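Local coordinates for tungstate ABC transporter, periplasmic tungstate-binding protein (Geobacter sulfurreducens, PDB 3LR1), which probably captures tungstate in the periplasm and delivers it to the membrane permease of an ABC-type tungstate importer, at residues Ser10-Thr15 against Val41-Ala46; Asp85-Gly90 against Thr168-Gly173. All coordinates share one frame; numbering follows the deposited sequence.

Contact 1: residues Ser10-Thr15 against Val41-Ala46; sequences STTTST and VGTGQA
The amide of V41 gives its hydrogen to T11 O at 3.0 Å, nearly straight at 171°, and V41 O in turn accepts from T13 N at 3.2 Å, a more bent bond of 145°. Because both bonds flank T12, whose CA also lies 3.1 Å from V41 O in a CA-H...O contact, the geometry defines a parallel bridge between T12 and V41. Two residues earlier in the strand, S10 OG donates to A46 O at 2.8 Å, reaching it from above the carbonyl plane rather than along a lone pair; a chi1 of 67° sets OG between the backbone N and carbonyl carbon, from where it faces the helix. An alanine here would remove this hydroxyl and is likely to leave A46 O without that donor and the strand less firmly tied to helix 43-51. The pattern belongs to the periplasmic binding protein fold: two adjacent parallel strands, 6-12 and 35-41, each run into a helix, with T12 and G42 at the N-cap positions. Methyl CG2 of T12 lies beside T43 OG1 at 3.5 Å, while T12 OG1 shares a hydrogen bond with T15 OG1 at 2.9 Å. A tungsten ion is bound about 4 Å from the T12 side chain. T11 OG1 turns the other way and is satisfied by F59 O of strand 57-60.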
loop_
_atom_site.group_PDB
_atom_site.type_symbol
_atom_site.label_atom_id
_atom_site.label_comp_id
_atom_site.label_asym_id
_atom_site.label_seq_id
_atom_site.Cartn_x
_atom_site.Cartn_y
_atom_site.Cartn_z
ATOM N N SER A 10 1.054 -5.740 -11.788
ATOM C CA SER A 10 1.485 -6.239 -10.467
ATOM C C SER A 10 1.240 -5.148 -9.438
ATOM O O SER A 10 1.385 -3.945 -9.720
ATOM C CB SER A 10 2.949 -6.692 -10.411
ATOM O OG SER A 10 3.800 -5.586 -10.576
ATOM N N THR A 11 0.851 -5.596 -8.257
ATOM C CA THR A 11 0.554 -4.718 -7.107
ATOM C C THR A 11 0.776 -5.478 -5.820
ATOM O O THR A 11 1.255 -6.636 -5.828
ATOM C CB THR A 11 -0.839 -4.111 -7.181
ATOM O OG1 THR A 11 -0.970 -3.008 -6.251
ATOM C CG2 THR A 11 -1.956 -5.092 -7.014
ATOM N N THR A 12 0.485 -4.860 -4.697
ATOM C CA THR A 12 0.641 -5.613 -3.469
ATOM C C THR A 12 -0.691 -6.120 -2.946
ATOM O O THR A 12 -1.755 -5.568 -3.262
ATOM C CB THR A 12 1.302 -4.798 -2.374
ATOM O OG1 THR A 12 0.407 -3.797 -1.990
ATOM C CG2 THR A 12 2.615 -4.208 -2.820
ATOM N N THR A 13 -0.625 -7.244 -2.214
ATOM C CA THR A 13 -1.791 -7.859 -1.608
ATOM C C THR A 13 -2.541 -6.852 -0.764
ATOM O O THR A 13 -3.766 -6.848 -0.714
ATOM C CB THR A 13 -1.387 -9.014 -0.700
ATOM O OG1 THR A 13 -0.768 -10.062 -1.493
ATOM C CG2 THR A 13 -2.615 -9.513 -0.057
ATOM N N SER A 14 -1.784 -6.027 -0.065
ATOM C CA SER A 14 -2.299 -4.903 0.703
ATOM C C SER A 14 -3.189 -3.914 -0.159
ATOM O O SER A 14 -4.316 -3.556 0.203
ATOM C CB SER A 14 -1.080 -4.266 1.490
ATOM O OG SER A 14 -0.149 -5.309 2.091
ATOM N N THR A 15 -2.737 -3.544 -1.344
ATOM C CA THR A 15 -3.536 -2.708 -2.272
ATOM C C THR A 15 -4.816 -3.470 -2.807
ATOM O O THR A 15 -5.898 -2.930 -2.993
ATOM C CB THR A 15 -2.561 -2.253 -3.376
ATOM O OG1 THR A 15 -1.392 -1.676 -2.718
ATOM C CG2 THR A 15 -3.180 -1.265 -4.342
ATOM N N VAL A 41 0.962 -9.466 -4.916
ATOM C CA VAL A 41 2.045 -10.238 -4.352
ATOM C C VAL A 41 2.758 -9.352 -3.341
ATOM O O VAL A 41 2.302 -8.224 -3.066
ATOM C CB VAL A 41 2.953 -10.815 -5.474
ATOM C CG1 VAL A 41 2.258 -12.023 -6.191
ATOM C CG2 VAL A 41 3.444 -9.758 -6.433
ATOM N N GLY A 42 3.858 -9.793 -2.757
ATOM C CA GLY A 42 4.673 -8.861 -1.897
ATOM C C GLY A 42 5.299 -7.709 -2.718
ATOM O O GLY A 42 5.326 -7.720 -3.971
ATOM N N THR A 43 5.732 -6.649 -2.047
ATOM C CA THR A 43 6.293 -5.473 -2.720
ATOM C C THR A 43 7.478 -5.827 -3.609
ATOM O O THR A 43 7.591 -5.375 -4.772
ATOM C CB THR A 43 6.713 -4.402 -1.704
ATOM O OG1 THR A 43 5.567 -3.954 -0.957
ATOM C CG2 THR A 43 7.294 -3.201 -2.375
ATOM N N GLY A 44 8.394 -6.607 -3.046
ATOM C CA GLY A 44 9.578 -7.020 -3.762
ATOM C C GLY A 44 9.217 -7.797 -5.019
ATOM O O GLY A 44 9.766 -7.597 -6.059
ATOM N N GLN A 45 8.277 -8.717 -4.895
ATOM C CA GLN A 45 7.833 -9.557 -6.011
ATOM C C GLN A 45 7.089 -8.790 -7.094
ATOM O O GLN A 45 7.240 -9.081 -8.302
ATOM C CB GLN A 45 7.039 -10.783 -5.502
ATOM C CG GLN A 45 6.709 -11.789 -6.558
ATOM C CD GLN A 45 7.948 -12.573 -7.014
ATOM O OE1 GLN A 45 8.534 -12.248 -8.053
ATOM N NE2 GLN A 45 8.418 -13.547 -6.171
ATOM N N ALA A 46 6.376 -7.745 -6.696
ATOM C CA ALA A 46 5.639 -6.962 -7.661
ATOM C C ALA A 46 6.643 -6.271 -8.596
ATOM O O ALA A 46 6.447 -6.247 -9.793
ATOM C CB ALA A 46 4.675 -5.949 -6.965
#

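Contact 2: residues Asp85-Gly90 against Thr168-Gly173; sequences DFVIVG and TLTDRG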
loop_
_atom_site.group_PDB
_atom_site.type_symbol
_atom_site.label_atom_id
_atom_site.label_comp_id
_atom_site.label_asym_id
_atom_site.label_seq_id
_atom_site.Cartn_x
_atom_site.Cartn_y
_atom_site.Cartn_z
ATOM N N ASP A 85 -4.394 6.682 3.242
ATOM C CA ASP A 85 -3.654 7.357 4.292
ATOM C C ASP A 85 -3.334 6.414 5.460
ATOM O O ASP A 85 -3.880 5.334 5.524
ATOM C CB ASP A 85 -4.388 8.585 4.783
ATOM C CG ASP A 85 -5.696 8.277 5.436
ATOM O OD1 ASP A 85 -5.923 8.699 6.586
ATOM O OD2 ASP A 85 -6.511 7.591 4.846
ATOM N N PHE A 86 -2.464 6.836 6.369
ATOM C CA PHE A 86 -2.065 5.944 7.420
ATOM C C PHE A 86 -2.797 6.254 8.729
ATOM O O PHE A 86 -2.897 7.417 9.121
ATOM C CB PHE A 86 -0.575 6.007 7.645
ATOM C CG PHE A 86 0.221 5.364 6.548
ATOM C CD1 PHE A 86 0.192 4.002 6.366
ATOM C CD2 PHE A 86 1.063 6.138 5.762
ATOM C CE1 PHE A 86 0.957 3.404 5.361
ATOM C CE2 PHE A 86 1.800 5.569 4.763
ATOM C CZ PHE A 86 1.762 4.191 4.582
ATOM N N VAL A 87 -3.193 5.207 9.448
ATOM C CA VAL A 87 -3.802 5.371 10.763
ATOM C C VAL A 87 -3.163 4.393 11.775
ATOM O O VAL A 87 -2.481 3.436 11.407
ATOM C CB VAL A 87 -5.376 5.124 10.690
ATOM C CG1 VAL A 87 -6.152 6.164 9.749
ATOM C CG2 VAL A 87 -5.689 3.725 10.226
ATOM N N ILE A 88 -3.343 4.651 13.071
ATOM C CA ILE A 88 -2.909 3.725 14.091
ATOM C C ILE A 88 -4.191 3.125 14.695
ATOM O O ILE A 88 -5.117 3.835 15.161
ATOM C CB ILE A 88 -1.973 4.341 15.190
ATOM C CG1 ILE A 88 -0.773 5.082 14.532
ATOM C CG2 ILE A 88 -1.500 3.212 16.229
ATOM C CD1 ILE A 88 0.087 5.966 15.411
ATOM N N VAL A 89 -4.247 1.794 14.648
ATOM C CA VAL A 89 -5.315 1.048 15.217
ATOM C C VAL A 89 -4.821 0.264 16.432
ATOM O O VAL A 89 -3.639 -0.023 16.603
ATOM C CB VAL A 89 -5.989 0.063 14.186
ATOM C CG1 VAL A 89 -6.696 0.832 12.980
ATOM C CG2 VAL A 89 -5.039 -1.029 13.730
ATOM N N GLY A 90 -5.769 -0.067 17.279
ATOM C CA GLY A 90 -5.483 -0.797 18.482
ATOM C C GLY A 90 -6.760 -1.177 19.233
ATOM O O GLY A 90 -7.855 -0.884 18.783
ATOM N N THR A 168 -0.971 -1.228 15.733
ATOM C CA THR A 168 -0.246 -1.302 14.499
ATOM C C THR A 168 -0.554 -0.075 13.642
ATOM O O THR A 168 -1.667 0.519 13.754
ATOM C CB THR A 168 -0.523 -2.651 13.728
ATOM O OG1 THR A 168 0.478 -2.787 12.696
ATOM C CG2 THR A 168 -1.921 -2.700 13.095
ATOM N N LEU A 169 0.418 0.285 12.798
ATOM C CA LEU A 169 0.284 1.288 11.793
ATOM C C LEU A 169 -0.232 0.575 10.548
ATOM O O LEU A 169 0.342 -0.433 10.112
ATOM C CB LEU A 169 1.626 1.977 11.516
ATOM C CG LEU A 169 1.598 3.068 10.476
ATOM C CD1 LEU A 169 0.977 4.412 11.082
ATOM C CD2 LEU A 169 3.026 3.274 9.894
ATOM N N THR A 170 -1.375 1.044 10.040
ATOM C CA THR A 170 -2.018 0.435 8.878
ATOM C C THR A 170 -2.474 1.485 7.889
ATOM O O THR A 170 -2.821 2.589 8.265
ATOM C CB THR A 170 -3.239 -0.502 9.278
ATOM O OG1 THR A 170 -3.774 -1.137 8.104
ATOM C CG2 THR A 170 -4.371 0.256 9.962
ATOM N N ASP A 171 -2.465 1.158 6.586
ATOM C CA ASP A 171 -3.185 2.013 5.640
ATOM C C ASP A 171 -4.716 1.848 5.935
ATOM O O ASP A 171 -5.161 0.767 6.335
ATOM C CB ASP A 171 -2.841 1.630 4.222
ATOM C CG ASP A 171 -3.462 0.337 3.825
ATOM O OD1 ASP A 171 -2.917 -0.716 4.221
ATOM O OD2 ASP A 171 -4.513 0.383 3.095
ATOM N N ARG A 172 -5.489 2.942 5.768
ATOM C CA ARG A 172 -6.906 2.959 6.105
ATOM C C ARG A 172 -7.642 2.056 5.185
ATOM O O ARG A 172 -8.629 1.415 5.576
ATOM C CB ARG A 172 -7.441 4.354 5.958
ATOM C CG ARG A 172 -8.829 4.538 6.461
ATOM C CD ARG A 172 -9.344 5.940 5.962
ATOM N NE ARG A 172 -8.583 7.047 6.554
ATOM C CZ ARG A 172 -8.864 7.600 7.738
ATOM N NH1 ARG A 172 -9.910 7.182 8.474
ATOM N NH2 ARG A 172 -8.140 8.609 8.181
ATOM N N GLY A 173 -7.176 1.975 3.945
ATOM C CA GLY A 173 -7.903 1.173 2.962
ATOM C C GLY A 173 -8.026 -0.267 3.409
ATOM O O GLY A 173 -9.115 -0.850 3.408
#
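D85 O accepts from R172 N at 2.9 Å, and the D85 carboxylate forms a two-pronged, side-on salt bridge. D85 OD2 takes R172 NE and D85 OD1 takes R172 NH2, each at 2.7 Å and through a syn lone pair, with the planar groups only 16° apart. The guanidinium gets there by a bend at chi3 (-65°). F86 pairs with D171 at a non-hydrogen-bonded site, its ring edge near T170 O and its CB 4.1 Å from L169 CD1. V87 and T170 form an antiparallel hydrogen-bonded pair, V87 N to T170 O at 2.9 Å being almost straight (176°), with T170 N returning to V87 O. V87 CG1 lies over one guanidinium face, 3.5 Å from R172 NH2. On the opposite sheet face I88 CG1 meets L169 CD1 at 3.9 Å. V89 and T168 close the pairing with two backbone bonds, CG2 methyls side by side. The D171 side chain, at the N-cap position between strand 167-171 and helix 172-178, caps a backbone N, bonds T174 OG1 and lies about 6 Å from tungsten. Strand 186-190 flanks strand 78-90, Q190 also binding R172 NH2; helix 154-164 packs on T168 and T170, helix 126-137 on F86 and L169.

Both segments of contact 1 precede those of contact 2 in the chain; the centres are 18 Å apart and the nearest atoms about 5 Å. Both reach one mixed, branched sheet: strand 6-12 connects to strand 78-90 through strands 57-60 and 197-204. In each contact a strand passes directly into a helix, 6-12 into 13-18 in contact 1 and 167-171 into 172-178 in contact 2, and S14 O makes a weak hydrogen bond to T174 OG1 between these helices. Tungsten is about 4 Å from the side chain of T12 in contact 1 and about 6 Å from that of D171 in contact 2, consistent with a ligand held between two lobes, as in periplasmic binding proteins.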